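Local coordinates for protein plu4264 (Photorhabdus luminescens subsp. laumondii, PDB 4MV2) that is of unknown function but binds a nickel ion in the crystal, as a metal-binding member of the cupin superfamily, at residues A[18-23]-A[40-45]; A[29-34]-A[113-118]; A[50-55]-A[88-93]; A[56-61]-A[102-107]. One frame throughout, in Å; residues are numbered along the deposited sequence. Where two conformers were deposited one is given.

Interaction 1: residues A[18-23]-A[40-45]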
# COMPACT_ATOMS: atom_id res chain seq x y z
N ASP A 18 -7.48 18.44 1.59
CA ASP A 18 -8.81 18.46 1.02
C ASP A 18 -9.34 17.06 0.73
O ASP A 18 -10.23 16.87 -0.13
CB ASP A 18 -8.86 19.35 -0.23
CG ASP A 18 -8.54 20.80 0.09
OD1 ASP A 18 -8.71 21.25 1.24
OD2 ASP A 18 -8.11 21.49 -0.83
N LEU A 19 -8.82 16.07 1.44
CA LEU A 19 -9.35 14.71 1.39
C LEU A 19 -9.38 14.14 2.80
O LEU A 19 -8.96 14.80 3.73
CB LEU A 19 -8.53 13.88 0.39
CG LEU A 19 -7.03 13.70 0.63
CD1 LEU A 19 -6.66 12.93 1.90
CD2 LEU A 19 -6.43 13.02 -0.60
N ASP A 20 -9.94 12.95 2.94
CA ASP A 20 -10.03 12.30 4.23
C ASP A 20 -8.99 11.20 4.30
O ASP A 20 -8.93 10.33 3.41
CB ASP A 20 -11.43 11.73 4.43
CG ASP A 20 -12.44 12.80 4.69
OD1 ASP A 20 -12.05 13.87 5.23
OD2 ASP A 20 -13.62 12.65 4.28
N GLY A 21 -8.14 11.26 5.30
CA GLY A 21 -7.03 10.32 5.40
C GLY A 21 -6.97 9.57 6.72
O GLY A 21 -7.37 10.06 7.77
N SER A 22 -6.34 8.41 6.64
CA SER A 22 -5.96 7.62 7.81
C SER A 22 -4.50 7.29 7.66
O SER A 22 -4.12 6.40 6.90
CB SER A 22 -6.81 6.35 7.91
OG SER A 22 -6.44 5.56 9.03
N ARG A 23 -3.67 8.02 8.39
CA ARG A 23 -2.21 7.85 8.30
C ARG A 23 -1.78 6.55 8.95
O ARG A 23 -2.26 6.21 10.02
CB ARG A 23 -1.46 9.02 8.93
CG ARG A 23 -1.48 10.25 8.03
CD ARG A 23 -0.74 11.40 8.62
NE ARG A 23 -0.76 12.57 7.76
CZ ARG A 23 0.31 13.11 7.19
NH1 ARG A 23 1.51 12.57 7.37
NH2 ARG A 23 0.16 14.20 6.45
N ILE A 40 -9.34 9.10 0.92
CA ILE A 40 -10.62 9.13 0.22
C ILE A 40 -10.87 10.52 -0.27
O ILE A 40 -10.88 11.50 0.49
CB ILE A 40 -11.82 8.69 1.09
CG1 ILE A 40 -11.61 7.32 1.71
CG2 ILE A 40 -13.08 8.70 0.21
CD1 ILE A 40 -12.69 6.94 2.72
N VAL A 41 -11.05 10.61 -1.59
CA VAL A 41 -11.51 11.85 -2.23
C VAL A 41 -13.01 11.68 -2.40
O VAL A 41 -13.47 10.80 -3.12
CB VAL A 41 -10.78 12.17 -3.54
CG1 VAL A 41 -11.29 13.51 -4.10
CG2 VAL A 41 -9.27 12.24 -3.32
N ARG A 42 -13.77 12.53 -1.72
CA ARG A 42 -15.22 12.38 -1.65
C ARG A 42 -15.86 12.70 -3.00
O ARG A 42 -15.25 13.34 -3.86
CB ARG A 42 -15.75 13.27 -0.54
CG ARG A 42 -15.23 12.88 0.83
CD ARG A 42 -15.64 11.48 1.22
NE ARG A 42 -15.16 11.12 2.55
CZ ARG A 42 -15.38 9.94 3.11
NH1 ARG A 42 -16.03 9.00 2.46
NH2 ARG A 42 -14.91 9.69 4.34
N PRO A 43 -17.09 12.22 -3.22
CA PRO A 43 -17.74 12.44 -4.53
C PRO A 43 -17.77 13.92 -4.92
O PRO A 43 -18.06 14.77 -4.08
CB PRO A 43 -19.15 11.91 -4.28
CG PRO A 43 -18.94 10.82 -3.28
CD PRO A 43 -17.94 11.40 -2.34
N GLU A 44 -17.45 14.20 -6.18
CA GLU A 44 -17.51 15.56 -6.73
C GLU A 44 -16.64 16.53 -5.96
O GLU A 44 -17.00 17.68 -5.76
CB GLU A 44 -18.96 16.04 -6.84
CG GLU A 44 -19.78 15.12 -7.74
CD GLU A 44 -21.16 15.61 -8.08
OE1 GLU A 44 -21.87 16.08 -7.18
OE2 GLU A 44 -21.51 15.56 -9.27
N THR A 45 -15.45 16.05 -5.58
CA THR A 45 -14.45 16.92 -4.94
C THR A 45 -13.09 16.67 -5.57
O THR A 45 -12.90 15.68 -6.30
CB THR A 45 -14.35 16.73 -3.41
OG1 THR A 45 -13.76 15.47 -3.10
CG2 THR A 45 -15.72 16.80 -2.72
O HOH W 1 -12.53 15.06 -0.65
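Asp20 OD2 lies at the edge of the Arg42 guanidinium, in its plane, and Ile40 CG2 lies over one face of that group, toward the rim. The pair sits on a beta hairpin of the cupin fold, where strand 19-23 runs antiparallel to strand 35-41. The carboxylate plane is turned 66° from the guanidinium plane. One oxygen does the work. Arg42 NE donates to Asp20 OD2 at 2.8 Å, on its anti lone pair, and the bond is close to straight. NH2 of Arg42 adds a weak bond to the same oxygen. The Arg42 chain bends about CB-CG (chi2 -61°), which helps bring the guanidinium back over Ile40 to Asp20. Both ends of the salt bridge have second partners: Asp20 OD1 bonds His15, and Arg42 NH1 pairs with Asp99.

Under this salt bridge, Asp20 and Ile40 form a hydrogen-bonded antiparallel pair. Asp20 N donates to Ile40 O at 3.0 Å, and Ile40 N to Asp20 O at 2.8 Å. On the other face of the sheet Leu19 CD2 touches Val41 CG2 at 4.0 Å. Both of these side chains also pack on Phe102. Beyond the strand, Arg42 to Thr45 form a type II beta turn. A water closes this end of the contact: it accepts from Arg42 N and donates to Asp18 O and to Thr45 OG1, the last at 2.8 Å.

Interaction 2: residues A[29-34]-A[113-118]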
# COMPACT_ATOMS: atom_id res chain seq x y z
N GLY A 29 5.71 0.49 17.86
CA GLY A 29 6.40 -0.74 17.58
C GLY A 29 6.59 -1.01 16.09
O GLY A 29 7.28 -1.98 15.73
N LEU A 30 6.03 -0.19 15.23
CA LEU A 30 6.20 -0.39 13.80
C LEU A 30 7.34 0.47 13.28
O LEU A 30 7.32 1.67 13.45
CB LEU A 30 4.91 0.01 13.07
CG LEU A 30 4.97 -0.09 11.54
CD1 LEU A 30 5.28 -1.50 11.07
CD2 LEU A 30 3.67 0.40 10.91
N ASN A 31 8.31 -0.17 12.66
CA ASN A 31 9.46 0.53 12.10
C ASN A 31 9.49 0.33 10.60
O ASN A 31 9.68 -0.77 10.11
CB ASN A 31 10.75 0.05 12.73
CG ASN A 31 11.95 0.88 12.30
OD1 ASN A 31 11.82 1.99 11.80
ND2 ASN A 31 13.12 0.32 12.48
N THR A 32 9.27 1.42 9.89
CA THR A 32 9.12 1.39 8.42
C THR A 32 10.07 2.44 7.83
O THR A 32 10.33 3.47 8.46
CB THR A 32 7.69 1.76 7.92
OG1 THR A 32 7.35 3.06 8.42
CG2 THR A 32 6.63 0.77 8.39
N PRO A 33 10.54 2.21 6.61
CA PRO A 33 11.33 3.23 5.91
C PRO A 33 10.47 4.16 5.06
O PRO A 33 11.00 4.92 4.25
CB PRO A 33 12.22 2.40 5.00
CG PRO A 33 11.35 1.19 4.66
CD PRO A 33 10.57 0.92 5.92
N PHE A 34 9.14 4.08 5.22
CA PHE A 34 8.18 4.86 4.44
C PHE A 34 7.08 5.32 5.37
O PHE A 34 6.89 4.82 6.46
CB PHE A 34 7.60 4.01 3.28
CG PHE A 34 6.98 2.70 3.73
CD1 PHE A 34 5.68 2.68 4.22
CD2 PHE A 34 7.68 1.53 3.71
CE1 PHE A 34 5.12 1.49 4.64
CE2 PHE A 34 7.12 0.34 4.13
CZ PHE A 34 5.87 0.32 4.62
N LEU A 113 16.95 6.13 6.13
CA LEU A 113 18.05 6.16 7.10
C LEU A 113 17.48 6.09 8.49
O LEU A 113 18.04 5.43 9.34
CB LEU A 113 18.87 7.43 6.92
CG LEU A 113 19.80 7.40 5.72
CD1 LEU A 113 20.37 8.79 5.48
CD2 LEU A 113 20.92 6.38 5.94
N ASN A 114 16.33 6.70 8.74
CA ASN A 114 15.79 6.68 10.09
C ASN A 114 15.34 5.27 10.45
O ASN A 114 15.51 4.85 11.60
CB ASN A 114 14.64 7.68 10.22
CG ASN A 114 15.12 9.15 10.23
OD1 ASN A 114 16.34 9.45 10.35
ND2 ASN A 114 14.16 10.06 10.09
N PHE A 115 14.77 4.55 9.49
CA PHE A 115 14.45 3.13 9.70
C PHE A 115 15.69 2.33 10.13
O PHE A 115 15.67 1.59 11.09
CB PHE A 115 13.80 2.52 8.43
CG PHE A 115 13.79 1.03 8.43
CD1 PHE A 115 12.85 0.33 9.17
CD2 PHE A 115 14.71 0.29 7.70
CE1 PHE A 115 12.85 -1.04 9.18
CE2 PHE A 115 14.73 -1.06 7.72
CZ PHE A 115 13.80 -1.73 8.45
N LEU A 116 16.79 2.52 9.41
CA LEU A 116 18.04 1.81 9.72
C LEU A 116 18.60 2.22 11.08
O LEU A 116 19.04 1.38 11.84
CB LEU A 116 19.04 2.06 8.62
CG LEU A 116 18.67 1.47 7.25
CD1 LEU A 116 19.57 1.97 6.12
CD2 LEU A 116 18.67 -0.05 7.26
N THR A 117 18.49 3.49 11.41
CA THR A 117 19.00 3.99 12.68
C THR A 117 18.20 3.41 13.84
O THR A 117 18.76 2.98 14.84
CB THR A 117 18.98 5.53 12.66
OG1 THR A 117 19.90 5.96 11.64
CG2 THR A 117 19.39 6.11 14.00
N ARG A 118 16.87 3.39 13.71
CA ARG A 118 16.02 2.87 14.76
C ARG A 118 16.24 1.40 14.98
O ARG A 118 16.26 0.93 16.10
CB ARG A 118 14.57 3.15 14.44
CG ARG A 118 14.23 4.61 14.58
CD ARG A 118 12.75 4.85 14.53
NE ARG A 118 12.14 4.38 13.29
CZ ARG A 118 11.96 5.14 12.20
NH1 ARG A 118 12.39 6.40 12.17
NH2 ARG A 118 11.37 4.62 11.12
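Asn31 and Pro33 pack against Phe115 and Arg118, joining the segment before strand 35-41 to the C-terminal helix 109-121 that follows the cupin barrel. The tight part is around Phe115. Its CG stands anti to the backbone N (chi1 165°), and the ring lies between Asn31 and Pro33. Pro33 CD sits over one face in a CH-pi contact, 4.3 Å from the ring centroid and offset toward the rim. Pro33 CB also touches Phe115 CB at 3.8 Å. The amide of Asn31 crosses obliquely, its plane 41° from the ring, and brings OD1 within 3.3 Å of Phe115 CD1. Trp107 of the second subunit meets the Phe115 ring edge-to-face, and its NE1 bonds Asn31 O, so this part belongs to the dimer interface.

The less enclosed side is formed by Arg118, which is partly exposed. Its chain bends at chi3 (-59°) and turns the guanidinium back to Asn31. NE and NH2 both donate to OD1 of Asn31, each at 2.8 Å, in a side-on grip on one atom. Neither bond is straight. NE comes from above the amide plane, whereas NH2 lies nearly in line with the C=O bond. This double grip limits rotation of the amide. Its other end is also tied to the helix: ND2 of Asn31 donates to the backbone O of Phe115 at 3.2 Å, nearly in the amide plane.

Interaction 3: residues A[50-55]-A[88-93]. With NI (nickel (II) ion), chain C.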
# COMPACT_ATOMS: atom_id res chain seq x y z
N HIS A 50 -0.09 19.75 -4.51
CA HIS A 50 1.21 20.09 -3.93
C HIS A 50 2.31 19.39 -4.66
O HIS A 50 2.07 18.59 -5.59
CB HIS A 50 1.24 19.73 -2.44
CG HIS A 50 1.36 18.25 -2.12
ND1 HIS A 50 1.61 17.81 -0.83
CD2 HIS A 50 1.31 17.14 -2.89
CE1 HIS A 50 1.66 16.49 -0.82
NE2 HIS A 50 1.48 16.05 -2.06
N SER A 51 3.53 19.64 -4.22
CA SER A 51 4.70 18.97 -4.76
C SER A 51 5.74 18.82 -3.67
O SER A 51 5.68 19.52 -2.64
CB SER A 51 5.30 19.77 -5.93
OG SER A 51 5.88 20.99 -5.49
N HIS A 52 6.68 17.90 -3.86
CA HIS A 52 7.67 17.63 -2.82
C HIS A 52 8.84 16.81 -3.33
O HIS A 52 8.73 16.09 -4.33
CB HIS A 52 7.02 16.92 -1.63
CG HIS A 52 6.01 15.87 -2.03
ND1 HIS A 52 6.37 14.67 -2.62
CD2 HIS A 52 4.66 15.84 -1.91
CE1 HIS A 52 5.28 13.96 -2.86
NE2 HIS A 52 4.23 14.65 -2.43
N ASN A 53 9.96 16.91 -2.61
CA ASN A 53 11.17 16.12 -2.84
C ASN A 53 10.94 14.63 -2.60
O ASN A 53 11.62 13.80 -3.19
CB ASN A 53 12.33 16.55 -1.90
CG ASN A 53 12.82 17.97 -2.14
OD1 ASN A 53 13.47 18.54 -1.26
ND2 ASN A 53 12.55 18.53 -3.32
N GLU A 54 10.02 14.27 -1.70
CA GLU A 54 9.85 12.89 -1.32
C GLU A 54 9.28 12.07 -2.49
O GLU A 54 8.47 12.61 -3.28
CB GLU A 54 8.85 12.75 -0.15
CG GLU A 54 9.35 13.14 1.23
CD GLU A 54 9.20 14.60 1.55
OE1 GLU A 54 8.73 15.36 0.67
OE2 GLU A 54 9.56 15.00 2.68
N TYR A 55 9.71 10.82 -2.61
CA TYR A 55 9.12 9.83 -3.52
C TYR A 55 7.74 9.46 -3.02
O TYR A 55 7.50 9.47 -1.83
CB TYR A 55 9.96 8.55 -3.54
CG TYR A 55 11.35 8.75 -4.11
CD1 TYR A 55 12.41 9.14 -3.32
CD2 TYR A 55 11.58 8.56 -5.46
CE1 TYR A 55 13.68 9.36 -3.89
CE2 TYR A 55 12.80 8.75 -6.04
CZ TYR A 55 13.86 9.15 -5.24
OH TYR A 55 15.11 9.35 -5.81
N SER A 88 6.92 16.99 -8.78
CA SER A 88 5.79 17.27 -9.67
C SER A 88 4.62 17.76 -8.83
O SER A 88 4.42 17.30 -7.71
CB SER A 88 5.37 16.01 -10.41
OG SER A 88 4.83 15.02 -9.53
N GLU A 89 3.83 18.67 -9.40
CA GLU A 89 2.57 19.09 -8.81
C GLU A 89 1.52 18.05 -9.09
O GLU A 89 1.35 17.60 -10.22
CB GLU A 89 2.12 20.43 -9.37
CG GLU A 89 3.10 21.58 -9.13
CD GLU A 89 3.14 22.09 -7.68
OE1 GLU A 89 2.13 21.95 -6.95
OE2 GLU A 89 4.20 22.67 -7.29
N HIS A 90 0.81 17.65 -8.06
CA HIS A 90 -0.16 16.58 -8.20
C HIS A 90 -1.33 16.80 -7.34
O HIS A 90 -1.19 17.33 -6.23
CB HIS A 90 0.44 15.19 -7.89
CG HIS A 90 1.22 15.09 -6.59
ND1 HIS A 90 2.48 15.64 -6.43
CD2 HIS A 90 0.94 14.46 -5.42
CE1 HIS A 90 2.92 15.38 -5.21
NE2 HIS A 90 2.01 14.65 -4.58
N HIS A 91 -2.49 16.44 -7.88
CA HIS A 91 -3.72 16.29 -7.10
C HIS A 91 -4.69 15.29 -7.77
O HIS A 91 -4.44 14.79 -8.89
CB HIS A 91 -4.37 17.66 -6.83
CG HIS A 91 -5.06 18.30 -7.99
ND1 HIS A 91 -4.39 19.00 -8.99
CD2 HIS A 91 -6.38 18.43 -8.27
CE1 HIS A 91 -5.27 19.52 -9.82
NE2 HIS A 91 -6.49 19.17 -9.43
N VAL A 92 -5.77 15.01 -7.06
CA VAL A 92 -6.73 13.99 -7.43
C VAL A 92 -8.09 14.64 -7.65
O VAL A 92 -8.53 15.43 -6.83
CB VAL A 92 -6.82 12.93 -6.33
CG1 VAL A 92 -7.74 11.79 -6.75
CG2 VAL A 92 -5.42 12.37 -6.02
N ILE A 93 -8.72 14.30 -8.77
CA ILE A 93 -10.02 14.87 -9.15
C ILE A 93 -11.02 13.76 -9.21
O ILE A 93 -10.89 12.83 -10.00
CB ILE A 93 -9.94 15.56 -10.54
CG1 ILE A 93 -8.91 16.70 -10.51
CG2 ILE A 93 -11.34 16.05 -10.98
CD1 ILE A 93 -8.43 17.09 -11.91
NI NI C . 2.15 14.10 -2.50
O HOH W 2 6.00 15.95 -5.80
O HOH W 3 0.24 13.30 -2.34
O HOH W 4 2.19 13.55 -0.39
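The nickel ion is gripped from both segments: NE2 of His50 and NE2 of His52 bind it at 2.1 Å each, and NE2 of His90 binds it at 2.2 Å. Two waters and Glu56 OE1 bring the ligands to six. Behind the metal, ND1 of His90 donates to the backbone O of Ser88 at 2.9 Å. This second-shell bond lies in the imidazole plane. It helps fix the ring's rotation and leaves NE2 turned to the ion.

The rings are crowded round the metal. The edge of His50 points to the face of His90 in an offset edge-to-face pair, with planes at 65°. His52 stands almost square to His90. It is held by its own second-shell bond, from ND1 to the backbone O of Glu54. In each of the three metal-binding histidines the first torsion puts CG between the backbone N and the carbonyl carbon (chi1 75° for His50), which helps turn the ring in to the ion.

Behind the rings, His50 and His90 form a single antiparallel bridge. His90 N donates to His50 O at 2.9 Å, and His50 N returns the bond to His90 O. At the outer side Ser51 OG donates to Glu89 OE2 at 3.0 Å, from above the carboxylate plane. Three histidines and one glutamate round one metal ion are the classic metal site of the cupin barrel.

Interaction 4: residues A[56-61]-A[102-107]; sequences ELFIVI and FYTIWW. With NI (nickel (II) ion), chain C.
This is a buried antiparallel strand pair at the centre of the cupin beta-barrel. Strands 55-62 and 100-107 are neighbours in the larger sheet. Leu57 pairs with Ile105, and Ile59 with Tyr103, each through two backbone bonds. Ile59 N to Tyr103 O is 2.8 Å.

The two faces differ. Glu56, Phe58, Thr104 and Phe102 line the metal side. Here Phe102 CE2 sits over the centre of the Phe58 ring, with the two planes 42° apart. Thr104 OG1 lies at the edge of the same ring, 3.7 Å from Phe58 CD1. On the other face, Ile59 CD1 meets Ile105 CD1 at 4.0 Å, and Ile61 CD1 lies beside Tyr103 CB. That face also belongs to the dimer interface: Ile59 packs on Tyr103 of the second subunit, and Ile105 on Ile105 of that subunit.

Glu56 carries the polar chemistry. With chi1 near 180° (-171°) its extended chain carries the carboxylate to the nickel ion, where Glu56 OE1 binds at 2.1 Å. The other oxygen is gripped twice. A metal-bound water donates to Glu56 OE2 at 2.7 Å, and Thr104 OG1 donates to the anti lone pair of Glu56 OE2 at 2.6 Å.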
# COMPACT_ATOMS: atom_id res chain seq x y z
N GLU A 56 6.85 9.13 -3.95
CA GLU A 56 5.48 8.78 -3.59
C GLU A 56 4.89 7.87 -4.66
O GLU A 56 5.18 8.02 -5.84
CB GLU A 56 4.65 10.06 -3.42
CG GLU A 56 3.24 9.81 -2.83
CD GLU A 56 2.52 11.07 -2.45
OE1 GLU A 56 2.97 12.17 -2.84
OE2 GLU A 56 1.49 10.96 -1.78
N LEU A 57 4.11 6.89 -4.18
CA LEU A 57 3.36 5.84 -4.93
C LEU A 57 1.88 5.91 -4.52
O LEU A 57 1.60 5.98 -3.34
CB LEU A 57 3.87 4.40 -4.56
CG LEU A 57 3.16 3.21 -5.21
CD1 LEU A 57 3.54 3.27 -6.72
CD2 LEU A 57 3.61 1.95 -4.55
N PHE A 58 0.95 5.90 -5.48
CA PHE A 58 -0.46 5.69 -5.16
C PHE A 58 -0.84 4.29 -5.63
O PHE A 58 -0.56 3.89 -6.77
CB PHE A 58 -1.39 6.65 -5.92
CG PHE A 58 -1.31 8.11 -5.56
CD1 PHE A 58 -0.55 8.60 -4.50
CD2 PHE A 58 -2.06 9.00 -6.30
CE1 PHE A 58 -0.53 9.94 -4.22
CE2 PHE A 58 -2.04 10.34 -6.01
CZ PHE A 58 -1.29 10.79 -4.98
N ILE A 59 -1.58 3.58 -4.79
CA ILE A 59 -2.20 2.30 -5.08
C ILE A 59 -3.70 2.61 -5.09
O ILE A 59 -4.29 2.95 -4.06
CB ILE A 59 -1.87 1.26 -3.97
CG1 ILE A 59 -0.36 1.04 -3.86
CG2 ILE A 59 -2.61 -0.04 -4.20
CD1 ILE A 59 0.04 0.44 -2.53
N VAL A 60 -4.31 2.48 -6.26
CA VAL A 60 -5.72 2.86 -6.39
C VAL A 60 -6.59 1.71 -5.92
O VAL A 60 -6.45 0.58 -6.42
CB VAL A 60 -6.04 3.32 -7.81
CG1 VAL A 60 -7.51 3.70 -7.90
CG2 VAL A 60 -5.16 4.48 -8.21
N ILE A 61 -7.49 1.99 -4.99
CA ILE A 61 -8.25 0.96 -4.30
C ILE A 61 -9.67 0.81 -4.81
O ILE A 61 -10.11 -0.32 -4.98
CB ILE A 61 -8.18 1.24 -2.76
CG1 ILE A 61 -6.77 0.93 -2.26
CG2 ILE A 61 -9.28 0.52 -1.99
CD1 ILE A 61 -6.54 1.29 -0.85
N PHE A 102 -7.65 5.52 -2.36
CA PHE A 102 -6.30 5.10 -2.76
C PHE A 102 -5.42 5.08 -1.53
O PHE A 102 -5.72 5.76 -0.54
CB PHE A 102 -5.72 6.04 -3.86
CG PHE A 102 -5.45 7.45 -3.43
CD1 PHE A 102 -6.46 8.39 -3.39
CD2 PHE A 102 -4.16 7.86 -3.15
CE1 PHE A 102 -6.18 9.69 -3.04
CE2 PHE A 102 -3.91 9.13 -2.80
CZ PHE A 102 -4.93 10.05 -2.76
N TYR A 103 -4.33 4.32 -1.59
CA TYR A 103 -3.32 4.31 -0.55
C TYR A 103 -2.10 5.00 -1.11
O TYR A 103 -1.69 4.73 -2.22
CB TYR A 103 -2.99 2.85 -0.09
CG TYR A 103 -2.50 2.83 1.33
CD1 TYR A 103 -3.38 2.69 2.37
CD2 TYR A 103 -1.16 3.02 1.65
CE1 TYR A 103 -2.98 2.76 3.72
CE2 TYR A 103 -0.74 3.09 2.96
CZ TYR A 103 -1.65 2.99 3.99
OH TYR A 103 -1.19 3.10 5.27
N THR A 104 -1.53 5.91 -0.34
CA THR A 104 -0.27 6.54 -0.73
C THR A 104 0.83 6.06 0.20
O THR A 104 0.64 5.90 1.39
CB THR A 104 -0.33 8.06 -0.76
OG1 THR A 104 0.97 8.51 -1.08
CG2 THR A 104 -0.79 8.67 0.54
N ILE A 105 1.98 5.79 -0.39
CA ILE A 105 3.21 5.46 0.31
C ILE A 105 4.26 6.45 -0.16
O ILE A 105 4.46 6.63 -1.33
CB ILE A 105 3.65 4.01 0.02
CG1 ILE A 105 2.58 3.03 0.49
CG2 ILE A 105 5.00 3.73 0.67
CD1 ILE A 105 2.85 1.60 0.13
N TRP A 106 4.96 7.07 0.79
CA TRP A 106 5.99 8.06 0.47
C TRP A 106 7.27 7.74 1.24
O TRP A 106 7.23 7.13 2.30
CB TRP A 106 5.49 9.48 0.76
CG TRP A 106 5.21 9.80 2.18
CD1 TRP A 106 6.08 10.32 3.08
CD2 TRP A 106 3.96 9.68 2.86
NE1 TRP A 106 5.47 10.50 4.27
CE2 TRP A 106 4.16 10.14 4.17
CE3 TRP A 106 2.68 9.24 2.50
CZ2 TRP A 106 3.16 10.17 5.12
CZ3 TRP A 106 1.69 9.26 3.44
CH2 TRP A 106 1.94 9.72 4.74
N TRP A 107 8.40 8.15 0.69
CA TRP A 107 9.70 7.79 1.26
C TRP A 107 10.76 8.71 0.71
O TRP A 107 10.58 9.35 -0.32
CB TRP A 107 10.07 6.31 1.00
CG TRP A 107 10.30 5.99 -0.44
CD1 TRP A 107 11.51 5.90 -1.08
CD2 TRP A 107 9.30 5.69 -1.45
NE1 TRP A 107 11.34 5.58 -2.38
CE2 TRP A 107 9.99 5.44 -2.65
CE3 TRP A 107 7.89 5.65 -1.45
CZ2 TRP A 107 9.34 5.16 -3.85
CZ3 TRP A 107 7.25 5.34 -2.65
CH2 TRP A 107 7.96 5.12 -3.82
NI NI C . 2.15 14.10 -2.50
O HOH W 3 0.24 13.30 -2.34
O HOH W 4 2.19 13.55 -0.39

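Overall arrangement
Interaction 4 lies nearest the centre of the chain and is mostly apolar, apart from the glutamate that reaches the metal. Interactions 1 and 4 share one sheet, in which strands 35-41 and 100-107 are neighbours. Both are buried and antiparallel, but of the two only interaction 1 carries a salt bridge. Interactions 3 and 4 meet at the nickel ion: three histidines come from one and the glutamate from the other. Tyr55 N also probably bonds Trp107 O. Interaction 3 is polar and partly buried. Interaction 2 is farthest from the centre but largely buried, in part by the second subunit. It touches interaction 4 through Phe34. Interactions 1 and 2 lie on opposite sides of the chain's centre.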